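Local coordinates for C. albicans actin interacting protein Aip5 (Candida albicans SC5314, PDB 6M4C) that interacts with actin and probably promotes its nucleation together with the polarisome complex during filamentous growth, at residues E43-L47 with G48-E52. Residues are numbered along the deposited sequence; the frame is centred on the assembly and turned at random.
Sequences EYRDL and GTDEE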
loop_
_atom_site.group_PDB
_atom_site.type_symbol
_atom_site.label_atom_id
_atom_site.label_comp_id
_atom_site.label_asym_id
_atom_site.label_seq_id
_atom_site.Cartn_x
_atom_site.Cartn_y
_atom_site.Cartn_z
ATOM N N GLU A 43 3.347 -0.134 -5.539
ATOM C CA GLU A 43 2.644 0.251 -4.323
ATOM C C GLU A 43 1.440 -0.671 -4.167
ATOM O O GLU A 43 0.842 -1.051 -5.170
ATOM C CB GLU A 43 2.111 1.684 -4.394
ATOM C CG GLU A 43 3.138 2.798 -4.437
ATOM C CD GLU A 43 2.546 4.182 -4.691
ATOM O OE1 GLU A 43 1.417 4.434 -4.216
ATOM O OE2 GLU A 43 3.211 5.016 -5.357
ATOM N N TYR A 44 1.094 -1.011 -2.913
ATOM C CA TYR A 44 -0.112 -1.756 -2.576
ATOM C C TYR A 44 -1.345 -0.846 -2.603
ATOM O O TYR A 44 -1.249 0.367 -2.395
ATOM C CB TYR A 44 0.010 -2.350 -1.180
ATOM C CG TYR A 44 0.790 -3.632 -1.083
ATOM C CD1 TYR A 44 0.211 -4.837 -1.430
ATOM C CD2 TYR A 44 2.081 -3.657 -0.584
ATOM C CE1 TYR A 44 0.897 -6.035 -1.306
ATOM C CE2 TYR A 44 2.798 -4.840 -0.480
ATOM C CZ TYR A 44 2.196 -6.039 -0.828
ATOM O OH TYR A 44 2.848 -7.237 -0.705
ATOM N N ARG A 45 -2.505 -1.440 -2.925
ATOM C CA ARG A 45 -3.809 -0.785 -2.848
ATOM C C ARG A 45 -4.728 -1.736 -2.094
ATOM O O ARG A 45 -4.739 -2.932 -2.409
ATOM C CB ARG A 45 -4.391 -0.496 -4.237
ATOM C CG ARG A 45 -3.634 0.554 -5.033
ATOM C CD ARG A 45 -4.152 1.933 -4.725
ATOM N NE ARG A 45 -3.898 2.748 -5.896
ATOM C CZ ARG A 45 -4.662 2.749 -6.985
ATOM N NH1 ARG A 45 -5.756 2.009 -7.018
ATOM N NH2 ARG A 45 -4.351 3.511 -8.020
ATOM N N ASP A 46 -5.419 -1.210 -1.066
ATOM C CA ASP A 46 -6.334 -1.985 -0.244
ATOM C C ASP A 46 -7.753 -1.794 -0.775
ATOM O O ASP A 46 -8.170 -0.679 -1.071
ATOM C CB ASP A 46 -6.233 -1.572 1.221
ATOM C CG ASP A 46 -6.778 -2.565 2.240
ATOM O OD1 ASP A 46 -6.506 -3.783 2.101
ATOM O OD2 ASP A 46 -7.428 -2.097 3.212
ATOM N N LEU A 47 -8.496 -2.896 -0.896
ATOM C CA LEU A 47 -9.840 -2.833 -1.446
ATOM C C LEU A 47 -10.850 -2.661 -0.314
ATOM O O LEU A 47 -12.055 -2.765 -0.525
ATOM C CB LEU A 47 -10.099 -4.115 -2.248
ATOM C CG LEU A 47 -9.954 -3.983 -3.760
ATOM C CD1 LEU A 47 -8.578 -3.442 -4.123
ATOM C CD2 LEU A 47 -10.217 -5.311 -4.440
ATOM N N GLY A 48 -10.319 -2.449 0.892
ATOM C CA GLY A 48 -11.096 -2.209 2.091
ATOM C C GLY A 48 -11.313 -0.715 2.318
ATOM O O GLY A 48 -12.219 -0.334 3.052
ATOM N N THR A 49 -10.511 0.114 1.633
ATOM C CA THR A 49 -10.348 1.517 1.968
ATOM C C THR A 49 -10.099 2.320 0.694
ATOM O O THR A 49 -9.954 3.540 0.749
ATOM C CB THR A 49 -9.246 1.725 3.025
ATOM O OG1 THR A 49 -7.996 1.202 2.573
ATOM C CG2 THR A 49 -9.568 1.136 4.382
ATOM N N ASP A 50 -10.082 1.642 -0.462
ATOM C CA ASP A 50 -9.910 2.344 -1.729
ATOM C C ASP A 50 -11.070 2.020 -2.669
ATOM O O ASP A 50 -10.961 1.130 -3.500
ATOM C CB ASP A 50 -8.543 2.040 -2.357
ATOM C CG ASP A 50 -8.072 3.065 -3.375
ATOM O OD1 ASP A 50 -8.940 3.643 -4.060
ATOM O OD2 ASP A 50 -6.832 3.290 -3.466
ATOM N N GLU A 51 -12.172 2.766 -2.545
ATOM C CA GLU A 51 -13.324 2.610 -3.417
ATOM C C GLU A 51 -12.849 2.634 -4.875
ATOM O O GLU A 51 -13.167 1.738 -5.652
ATOM C CB GLU A 51 -14.407 3.642 -3.062
ATOM N N GLU A 52 -12.047 3.638 -5.252
ATOM C CA GLU A 52 -11.530 3.703 -6.614
ATOM C C GLU A 52 -10.990 2.346 -7.084
ATOM O O GLU A 52 -11.246 1.975 -8.218
ATOM C CB GLU A 52 -10.530 4.851 -6.804
#
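Arg45 and Asp50 face each other across the turn that takes the chain from strand 43-46 into helix 51-60, and a long, undirected salt bridge links them. Arg45 NE is 3.8 Å from Asp50 OD2, and because this oxygen sits off the plane of the guanidinium, the attraction is one of charge without a directed hydrogen bond; the two flat groups are tilted 32° apart. A bend in the arginine chain (chi2 -88°) brings its CD methylene alongside OD2, and at 3.3 Å Arg45 CD is the arginine atom nearest to Asp50 OD2.

The hydrogen bonding is light. Thr49 OG1 gives a weak bond to Asp46 OD2, at 3.4 Å. With chi1 at -161° the Asp46 carboxylate swings away from its own N, and OD2 comes to the Gly48-Thr49 side of the turn; its other oxygen, OD1, accepts from the backbone N of Leu18, and this second grip ties the turn to the chain following strand 12-16.

Asp50 works in two directions: while OD2 faces the arginine, OD1 takes a weak bond from Ala53 N, making it the N-cap of helix 51-60. In van der Waals contact, Asp50 CB rests against the carbonyl oxygen of Asp46, and Leu47 packs back onto Phe15, Ala53 and Trp57, between strand and helix.

The arrangement is a strand-to-helix turn with an aspartate N-cap, joining a strand that is outermost in the mixed sheet within this chain to its next helix, in a domain whose family belongs to the thioredoxin clan.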